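Local coordinates for biofilm-associated surface protein (Staphylococcus aureus, PDB 7C7U) that promotes biofilm formation as a cell wall-anchored surface adhesin and probably acts as a switch, with bound calcium modulating its assembly into functional amyloid, at residues 423-431 against 503-511; 350-358 against 389-397. All blocks are in the same frame, centred on the assembly; numbering follows the deposited sequence.

Interactions 1 and 2 supply ligands to a row of four calcium ions between the N-terminal sheets and the C-terminal sheet domains, their centres about 19 Å apart. In interaction 2 the loop 389-397 binds the pair of chains D and E; in interaction 1 Glu423, Ser430 and Glu509 bind the pair of chains F and G. Each pair is spaced 4.1 Å between its two ions, and 8.7 Å separates the chain E ion from the chain F ion. The two contacts also touch: Tyr427 OH and Asn350 ND2 lie 3.0 Å apart, a probable hydrogen bond, and Val424 packs on Leu395. The ions join loop 389-397, which 350-358 braces, through helix 420-427 to Glu509 of strand 509-516.

Interaction 1. Residues 423-431 against 503-511; sequences EVVNYKTSP and PNYDNDEVN. With CA (calcium ion), chain G; CA (calcium ion), chain F.
Glu423 and Glu509 meet at the calcium ion of chain G, joining an EF-hand-like DxDxDG calcium loop and its exit helix 420-427 to strand 509-516 of the next sheet domain. Glu423 closes the loop as its last ligand: both oxygens hold the chain G ion, and OE1 also reaches the chain F ion. Glu509 crosses it at about a right angle, its OE1 2.3 Å from the chain G calcium. Ser430 O is a further ligand, and Asp414, Asp416 and Val433 complete the site.

Beside the metal, the Tyr505 ring packs flat against the chain as it leaves the helix. Tyr505 CB rests 3.5 Å from Lys428 O. At the root of the ring, CG faces Ser430 N, while Tyr505 CD1 is 3.5 Å from Thr429 O and CD2 touches Ser430 CB. Ser430 CA sits over the ring centre in a CH-pi contact, 3.7 Å from the Tyr505 centroid and 9° off the normal. Farther out, CZ meets Pro431 CD. At the tip, Tyr505 OH is 3.3 Å from Pro431 CD, and Val424 CG2 comes in at the ring edge, near its plane.

Lys428, with positive phi, turns the backbone out of the helix, and the carbonyls of Tyr427 and Lys428 both accept from Asn507. The Asn507 amide N binds Lys428 O at 3.0 Å. Its side chain, with CG beside the backbone N (chi1 -69°), gives ND2 to Tyr427 O at 2.7 Å, and this N-H points almost straight at the oxygen (167°). A water links Ser430 N to Asn507 O. Thr429 steadies the metal ligand: its OG1 donates to Glu423 OE2 at 2.7 Å, on the anti lone pair of that oxygen, away from OE1.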
loop_
_atom_site.group_PDB
_atom_site.type_symbol
_atom_site.label_atom_id
_atom_site.label_comp_id
_atom_site.label_asym_id
_atom_site.label_seq_id
_atom_site.Cartn_x
_atom_site.Cartn_y
_atom_site.Cartn_z
ATOM N N GLU A 423 -3.595 6.506 -15.759
ATOM C CA GLU A 423 -5.029 6.283 -15.902
ATOM C C GLU A 423 -5.827 7.079 -14.875
ATOM O O GLU A 423 -6.795 7.769 -15.224
ATOM C CB GLU A 423 -5.322 4.790 -15.807
ATOM C CG GLU A 423 -4.870 4.063 -17.077
ATOM C CD GLU A 423 -5.779 2.933 -17.442
ATOM O OE1 GLU A 423 -5.365 1.766 -17.256
ATOM O OE2 GLU A 423 -6.923 3.209 -17.900
ATOM N N VAL A 424 -5.428 7.015 -13.601
ATOM C CA VAL A 424 -6.183 7.730 -12.579
ATOM C C VAL A 424 -6.104 9.227 -12.818
ATOM O O VAL A 424 -7.109 9.943 -12.707
ATOM C CB VAL A 424 -5.681 7.355 -11.171
ATOM C CG1 VAL A 424 -6.194 8.359 -10.140
ATOM C CG2 VAL A 424 -6.120 5.952 -10.815
ATOM N N VAL A 425 -4.930 9.716 -13.190
ATOM C CA VAL A 425 -4.646 11.148 -13.220
ATOM C C VAL A 425 -4.825 11.746 -14.611
ATOM O O VAL A 425 -5.409 12.818 -14.761
ATOM C CB VAL A 425 -3.218 11.406 -12.691
ATOM C CG1 VAL A 425 -2.859 12.868 -12.836
ATOM C CG2 VAL A 425 -3.128 10.984 -11.232
ATOM N N ASN A 426 -4.305 11.083 -15.641
ATOM C CA ASN A 426 -4.259 11.715 -16.958
ATOM C C ASN A 426 -5.490 11.349 -17.783
ATOM O O ASN A 426 -6.245 12.233 -18.198
ATOM C CB ASN A 426 -2.965 11.336 -17.689
ATOM C CG ASN A 426 -2.656 12.266 -18.866
ATOM O OD1 ASN A 426 -3.090 13.418 -18.908
ATOM N ND2 ASN A 426 -1.895 11.761 -19.820
ATOM N N TYR A 427 -5.720 10.055 -17.998
ATOM C CA TYR A 427 -6.839 9.635 -18.834
ATOM C C TYR A 427 -8.169 9.713 -18.112
ATOM O O TYR A 427 -9.213 9.795 -18.772
ATOM C CB TYR A 427 -6.625 8.200 -19.327
ATOM C CG TYR A 427 -5.411 8.051 -20.213
ATOM C CD1 TYR A 427 -5.511 8.221 -21.598
ATOM C CD2 TYR A 427 -4.159 7.762 -19.672
ATOM C CE1 TYR A 427 -4.405 8.090 -22.415
ATOM C CE2 TYR A 427 -3.048 7.628 -20.482
ATOM C CZ TYR A 427 -3.173 7.788 -21.851
ATOM O OH TYR A 427 -2.064 7.659 -22.656
ATOM N N LYS A 428 -8.144 9.690 -16.780
ATOM C CA LYS A 428 -9.343 9.604 -15.952
ATOM C C LYS A 428 -10.177 8.395 -16.357
ATOM O O LYS A 428 -11.404 8.455 -16.478
ATOM C CB LYS A 428 -10.137 10.903 -16.008
ATOM C CG LYS A 428 -9.224 12.106 -15.882
ATOM C CD LYS A 428 -9.629 13.034 -14.761
ATOM C CE LYS A 428 -8.690 14.233 -14.717
ATOM N NZ LYS A 428 -9.270 15.379 -13.965
ATOM N N THR A 429 -9.481 7.293 -16.606
ATOM C CA THR A 429 -10.088 6.009 -16.897
ATOM C C THR A 429 -9.726 5.039 -15.792
ATOM O O THR A 429 -8.715 5.202 -15.098
ATOM C CB THR A 429 -9.608 5.427 -18.242
ATOM O OG1 THR A 429 -8.174 5.556 -18.342
ATOM C CG2 THR A 429 -10.268 6.149 -19.402
ATOM N N SER A 430 -10.533 4.008 -15.672
ATOM C CA SER A 430 -10.271 3.004 -14.666
ATOM C C SER A 430 -8.985 2.239 -14.973
ATOM O O SER A 430 -8.802 1.737 -16.098
ATOM C CB SER A 430 -11.427 2.046 -14.549
ATOM O OG SER A 430 -10.988 0.871 -13.910
ATOM N N PRO A 431 -8.075 2.137 -14.001
ATOM C CA PRO A 431 -6.883 1.296 -14.136
ATOM C C PRO A 431 -7.172 -0.184 -13.944
ATOM O O PRO A 431 -6.238 -1.002 -13.953
ATOM C CB PRO A 431 -5.988 1.828 -13.003
ATOM C CG PRO A 431 -7.002 2.146 -11.894
ATOM C CD PRO A 431 -8.266 2.624 -12.618
ATOM N N PRO A 503 -18.605 3.721 -12.976
ATOM C CA PRO A 503 -19.179 4.819 -12.176
ATOM C C PRO A 503 -18.147 5.623 -11.396
ATOM O O PRO A 503 -18.507 6.650 -10.800
ATOM C CB PRO A 503 -20.130 4.095 -11.216
ATOM C CG PRO A 503 -19.548 2.743 -11.066
ATOM C CD PRO A 503 -18.908 2.400 -12.405
ATOM N N ASN A 504 -16.893 5.188 -11.349
ATOM C CA ASN A 504 -15.900 5.854 -10.518
ATOM C C ASN A 504 -14.934 6.720 -11.300
ATOM O O ASN A 504 -14.065 7.355 -10.689
ATOM C CB ASN A 504 -15.118 4.822 -9.712
ATOM C CG ASN A 504 -15.938 4.233 -8.604
ATOM O OD1 ASN A 504 -16.663 4.947 -7.917
ATOM N ND2 ASN A 504 -15.847 2.922 -8.433
ATOM N N TYR A 505 -15.057 6.760 -12.624
ATOM C CA TYR A 505 -14.131 7.495 -13.464
ATOM C C TYR A 505 -14.904 8.274 -14.512
ATOM O O TYR A 505 -15.946 7.830 -14.995
ATOM C CB TYR A 505 -13.114 6.543 -14.113
ATOM C CG TYR A 505 -12.190 5.937 -13.084
ATOM C CD1 TYR A 505 -10.966 6.519 -12.799
ATOM C CD2 TYR A 505 -12.560 4.799 -12.372
ATOM C CE1 TYR A 505 -10.126 5.976 -11.837
ATOM C CE2 TYR A 505 -11.736 4.256 -11.414
ATOM C CZ TYR A 505 -10.513 4.846 -11.154
ATOM O OH TYR A 505 -9.681 4.295 -10.197
ATOM N N ASP A 506 -14.378 9.450 -14.853
ATOM C CA ASP A 506 -15.079 10.340 -15.764
ATOM C C ASP A 506 -15.147 9.783 -17.186
ATOM O O ASP A 506 -16.138 10.021 -17.886
ATOM C CB ASP A 506 -14.405 11.715 -15.780
ATOM C CG ASP A 506 -14.618 12.499 -14.494
ATOM O OD1 ASP A 506 -15.374 12.039 -13.613
ATOM O OD2 ASP A 506 -14.036 13.597 -14.386
ATOM N N ASN A 507 -14.125 9.046 -17.630
ATOM C CA ASN A 507 -13.994 8.650 -19.029
ATOM C C ASN A 507 -14.124 7.141 -19.201
ATOM O O ASN A 507 -13.750 6.362 -18.323
ATOM C CB ASN A 507 -12.654 9.117 -19.604
ATOM C CG ASN A 507 -12.578 10.626 -19.743
ATOM O OD1 ASN A 507 -13.589 11.285 -19.961
ATOM N ND2 ASN A 507 -11.382 11.184 -19.586
ATOM N N ASP A 508 -14.651 6.734 -20.360
ATOM C CA ASP A 508 -14.868 5.325 -20.663
ATOM C C ASP A 508 -13.646 4.732 -21.343
ATOM O O ASP A 508 -12.875 5.437 -21.996
ATOM C CB ASP A 508 -16.084 5.141 -21.580
ATOM C CG ASP A 508 -17.353 5.751 -21.003
ATOM O OD1 ASP A 508 -17.432 5.928 -19.759
ATOM O OD2 ASP A 508 -18.265 6.055 -21.797
ATOM N N GLU A 509 -13.481 3.420 -21.195
ATOM C CA GLU A 509 -12.555 2.688 -22.051
ATOM C C GLU A 509 -13.251 2.410 -23.381
ATOM O O GLU A 509 -14.380 1.901 -23.393
ATOM C CB GLU A 509 -12.119 1.387 -21.380
ATOM C CG GLU A 509 -11.211 1.589 -20.131
ATOM C CD GLU A 509 -9.828 2.132 -20.494
ATOM O OE1 GLU A 509 -8.947 2.173 -19.618
ATOM O OE2 GLU A 509 -9.607 2.514 -21.661
ATOM N N VAL A 510 -12.591 2.760 -24.496
ATOM C CA VAL A 510 -13.225 2.764 -25.811
ATOM C C VAL A 510 -12.434 1.910 -26.796
ATOM O O VAL A 510 -11.213 1.747 -26.693
ATOM C CB VAL A 510 -13.382 4.196 -26.387
ATOM C CG1 VAL A 510 -14.385 5.011 -25.583
ATOM C CG2 VAL A 510 -12.026 4.900 -26.459
ATOM N N ASN A 511 -13.161 1.371 -27.772
ATOM C CA ASN A 511 -12.602 0.806 -28.992
ATOM C C ASN A 511 -13.639 1.050 -30.084
ATOM O O ASN A 511 -14.776 1.439 -29.798
ATOM C CB ASN A 511 -12.274 -0.686 -28.817
ATOM C CG ASN A 511 -11.284 -1.207 -29.849
ATOM O OD1 ASN A 511 -10.751 -0.456 -30.658
ATOM N ND2 ASN A 511 -11.048 -2.512 -29.827
HETATM CA CA CA G . -7.707 0.919 -18.106
HETATM CA CA CA F . -3.763 0.149 -17.598
HETATM O O HOH W 1 -13.001 4.080 -17.207
#

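Interaction 2. Residues 350-358 against 389-397; sequences NLIRETTKQ and DYDKDGLLD. With CA (calcium ion), chain D; CA (calcium ion), chain E.
Arg353 reaches across to the Asp389-Lys392 turn and grips its carbonyls with the edge of the guanidinium. NH2 gives Asp391 O a bond of 2.9 Å and 162°, with the oxygen nearly in the guanidinium plane but the donor well above the plane of the carbonyl. The bend at chi3 (41°) also brings NE toward Lys392 O, where the bond is weak. At the other end of the contact the backbone N of Asp389 binds Gln358 O at 2.8 Å. The extended Gln358 side chain returns a bond, its NE2 meeting a lone pair of Tyr390 O in the carbonyl plane at 2.8 Å. Leu351 sets its CD2 methyl against the Asp393-Gly394 peptide, 3.6 Å from Asp393 C.

Within the loop, carboxylates share their oxygens between metal and backbone. Asp389 OD1 binds the calcium of chain D at 2.3 Å, while OD2 takes the Gly394 amide N at 2.7 Å on its syn lone pair. A water close to this OD2 also meets Thr356 OG1, which has a further partner in Leu339. Tyr390 N is satisfied by Asp397 OD1 at 2.8 Å. Asp393 OD1, a ligand of the same ion, accepts from Leu395 N in an Asx turn. Asp391 and Asp393 use their second oxygens on the chain E calcium, so each bridges the two ions. Asp389, Asp391, Asp393, the carbonyl of Leu395 and Glu400 of the following helix 397-404 form an EF-hand-type DxDxDG calcium loop, here entered from strand 381-388.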
loop_
_atom_site.group_PDB
_atom_site.type_symbol
_atom_site.label_atom_id
_atom_site.label_comp_id
_atom_site.label_asym_id
_atom_site.label_seq_id
_atom_site.Cartn_x
_atom_site.Cartn_y
_atom_site.Cartn_z
ATOM N N ASN A 350 2.176 11.724 -19.825
ATOM C CA ASN A 350 2.300 10.514 -19.025
ATOM C C ASN A 350 3.629 10.469 -18.277
ATOM O O ASN A 350 4.665 10.912 -18.783
ATOM C CB ASN A 350 2.142 9.276 -19.904
ATOM C CG ASN A 350 0.732 9.107 -20.385
ATOM O OD1 ASN A 350 -0.214 9.413 -19.659
ATOM N ND2 ASN A 350 0.570 8.634 -21.623
ATOM N N LEU A 351 3.579 9.943 -17.055
ATOM C CA LEU A 351 4.765 9.850 -16.219
ATOM C C LEU A 351 5.853 8.997 -16.865
ATOM O O LEU A 351 5.613 7.861 -17.287
ATOM C CB LEU A 351 4.380 9.274 -14.853
ATOM C CG LEU A 351 5.539 8.719 -14.032
ATOM C CD1 LEU A 351 6.392 9.869 -13.548
ATOM C CD2 LEU A 351 4.993 7.878 -12.863
ATOM N N ILE A 352 7.062 9.548 -16.927
ATOM C CA ILE A 352 8.239 8.758 -17.278
ATOM C C ILE A 352 8.705 8.061 -16.004
ATOM O O ILE A 352 9.295 8.690 -15.123
ATOM C CB ILE A 352 9.345 9.626 -17.889
ATOM C CG1 ILE A 352 8.839 10.277 -19.186
ATOM C CG2 ILE A 352 10.625 8.799 -18.135
ATOM C CD1 ILE A 352 9.746 11.402 -19.712
ATOM N N ARG A 353 8.448 6.752 -15.919
ATOM C CA ARG A 353 8.584 6.006 -14.668
ATOM C C ARG A 353 10.008 6.057 -14.121
ATOM O O ARG A 353 10.216 6.029 -12.898
ATOM C CB ARG A 353 8.153 4.566 -14.930
ATOM C CG ARG A 353 6.711 4.468 -15.426
ATOM C CD ARG A 353 6.255 3.036 -15.595
ATOM N NE ARG A 353 6.696 2.148 -14.536
ATOM C CZ ARG A 353 7.524 1.124 -14.715
ATOM N NH1 ARG A 353 8.018 0.853 -15.911
ATOM N NH2 ARG A 353 7.844 0.353 -13.691
ATOM N N GLU A 354 10.992 6.136 -15.016
ATOM C CA GLU A 354 12.391 6.280 -14.644
ATOM C C GLU A 354 12.670 7.580 -13.905
ATOM O O GLU A 354 13.740 7.714 -13.292
ATOM C CB GLU A 354 13.259 6.222 -15.920
ATOM C CG GLU A 354 13.357 4.838 -16.548
ATOM C CD GLU A 354 12.163 4.462 -17.427
ATOM O OE1 GLU A 354 11.190 5.261 -17.528
ATOM O OE2 GLU A 354 12.217 3.360 -18.034
ATOM N N THR A 355 11.767 8.560 -13.977
ATOM C CA THR A 355 11.982 9.833 -13.303
ATOM C C THR A 355 11.295 9.928 -11.939
ATOM O O THR A 355 11.325 10.998 -11.332
ATOM C CB THR A 355 11.523 11.003 -14.170
ATOM O OG1 THR A 355 10.104 10.953 -14.348
ATOM C CG2 THR A 355 12.225 10.970 -15.548
ATOM N N THR A 356 10.654 8.870 -11.458
ATOM C CA THR A 356 10.030 8.939 -10.140
ATOM C C THR A 356 10.832 8.128 -9.125
ATOM O O THR A 356 11.664 7.288 -9.481
ATOM C CB THR A 356 8.561 8.477 -10.178
ATOM O OG1 THR A 356 7.902 8.924 -8.988
ATOM C CG2 THR A 356 8.428 6.956 -10.249
ATOM N N LYS A 357 10.620 8.433 -7.841
ATOM C CA LYS A 357 11.258 7.678 -6.770
ATOM C C LYS A 357 10.464 6.412 -6.460
ATOM O O LYS A 357 9.231 6.418 -6.461
ATOM C CB LYS A 357 11.394 8.542 -5.510
ATOM C CG LYS A 357 12.366 9.718 -5.622
ATOM C CD LYS A 357 12.571 10.379 -4.247
ATOM C CE LYS A 357 13.347 11.693 -4.353
ATOM N NZ LYS A 357 12.432 12.867 -4.503
ATOM N N GLN A 358 11.176 5.309 -6.218
ATOM C CA GLN A 358 10.514 4.082 -5.782
ATOM C C GLN A 358 10.256 4.071 -4.269
ATOM O O GLN A 358 9.340 3.388 -3.803
ATOM C CB GLN A 358 11.357 2.867 -6.159
ATOM C CG GLN A 358 10.619 1.530 -6.006
ATOM C CD GLN A 358 11.515 0.346 -6.298
ATOM O OE1 GLN A 358 12.736 0.470 -6.248
ATOM N NE2 GLN A 358 10.920 -0.813 -6.576
ATOM N N ASP A 389 6.518 3.340 -3.779
ATOM C CA ASP A 389 5.827 3.196 -5.078
ATOM C C ASP A 389 6.529 2.025 -5.745
ATOM O O ASP A 389 7.385 2.218 -6.614
ATOM C CB ASP A 389 5.908 4.489 -5.893
ATOM C CG ASP A 389 5.131 4.419 -7.238
ATOM O OD1 ASP A 389 4.508 3.397 -7.532
ATOM O OD2 ASP A 389 5.162 5.422 -7.965
ATOM N N TYR A 390 6.187 0.817 -5.296
ATOM C CA TYR A 390 6.980 -0.355 -5.640
ATOM C C TYR A 390 7.174 -0.480 -7.150
ATOM O O TYR A 390 8.273 -0.806 -7.619
ATOM C CB TYR A 390 6.320 -1.609 -5.072
ATOM C CG TYR A 390 7.130 -2.870 -5.301
ATOM C CD1 TYR A 390 7.153 -3.499 -6.548
ATOM C CD2 TYR A 390 7.888 -3.422 -4.271
ATOM C CE1 TYR A 390 7.904 -4.646 -6.754
ATOM C CE2 TYR A 390 8.642 -4.566 -4.468
ATOM C CZ TYR A 390 8.645 -5.174 -5.710
ATOM O OH TYR A 390 9.396 -6.311 -5.903
ATOM N N ASP A 391 6.133 -0.180 -7.926
ATOM C CA ASP A 391 6.176 -0.356 -9.372
ATOM C C ASP A 391 6.387 0.946 -10.139
ATOM O O ASP A 391 6.242 0.956 -11.369
ATOM C CB ASP A 391 4.890 -1.040 -9.837
ATOM C CG ASP A 391 3.637 -0.320 -9.373
ATOM O OD1 ASP A 391 3.702 0.890 -9.084
ATOM O OD2 ASP A 391 2.564 -0.959 -9.333
ATOM N N LYS A 392 6.705 2.039 -9.452
ATOM C CA LYS A 392 7.013 3.322 -10.090
ATOM C C LYS A 392 5.952 3.722 -11.125
ATOM O O LYS A 392 6.266 4.140 -12.240
ATOM C CB LYS A 392 8.412 3.276 -10.732
ATOM C CG LYS A 392 9.533 2.750 -9.790
ATOM C CD LYS A 392 10.922 2.732 -10.448
ATOM C CE LYS A 392 11.660 4.069 -10.481
ATOM N NZ LYS A 392 11.039 5.138 -9.688
ATOM N N ASP A 393 4.677 3.604 -10.753
ATOM C CA ASP A 393 3.601 4.119 -11.603
ATOM C C ASP A 393 3.009 5.431 -11.091
ATOM O O ASP A 393 2.003 5.901 -11.638
ATOM C CB ASP A 393 2.480 3.083 -11.769
ATOM C CG ASP A 393 1.780 2.741 -10.474
ATOM O OD1 ASP A 393 1.970 3.449 -9.463
ATOM O OD2 ASP A 393 1.019 1.746 -10.465
ATOM N N GLY A 394 3.583 6.009 -10.033
ATOM C CA GLY A 394 3.111 7.269 -9.504
ATOM C C GLY A 394 2.102 7.169 -8.375
ATOM O O GLY A 394 1.827 8.184 -7.732
ATOM N N LEU A 395 1.532 5.995 -8.123
ATOM C CA LEU A 395 0.569 5.797 -7.039
ATOM C C LEU A 395 1.234 5.044 -5.893
ATOM O O LEU A 395 1.646 3.892 -6.076
ATOM C CB LEU A 395 -0.638 4.997 -7.516
ATOM C CG LEU A 395 -1.443 5.546 -8.689
ATOM C CD1 LEU A 395 -2.663 4.639 -8.929
ATOM C CD2 LEU A 395 -1.875 6.978 -8.450
ATOM N N LEU A 396 1.267 5.657 -4.703
ATOM C CA LEU A 396 1.887 5.002 -3.555
ATOM C C LEU A 396 1.272 3.629 -3.327
ATOM O O LEU A 396 0.085 3.416 -3.584
ATOM C CB LEU A 396 1.721 5.849 -2.285
ATOM C CG LEU A 396 2.458 7.188 -2.254
ATOM C CD1 LEU A 396 2.208 7.942 -0.938
ATOM C CD2 LEU A 396 3.960 6.950 -2.472
ATOM N N ASP A 397 2.090 2.694 -2.830
ATOM C CA ASP A 397 1.605 1.382 -2.408
ATOM C C ASP A 397 0.300 1.483 -1.635
ATOM O O ASP A 397 -0.706 0.855 -1.994
ATOM C CB ASP A 397 2.636 0.690 -1.514
ATOM C CG ASP A 397 3.797 0.099 -2.278
ATOM O OD1 ASP A 397 4.144 0.610 -3.352
ATOM O OD2 ASP A 397 4.390 -0.871 -1.763
HETATM CA CA CA D . 2.496 2.223 -7.443
HETATM CA CA CA E . 0.223 -0.132 -9.850
HETATM O O HOH W 2 6.538 7.548 -7.204
HETATM O O HOH W 3 2.957 0.447 -5.648
#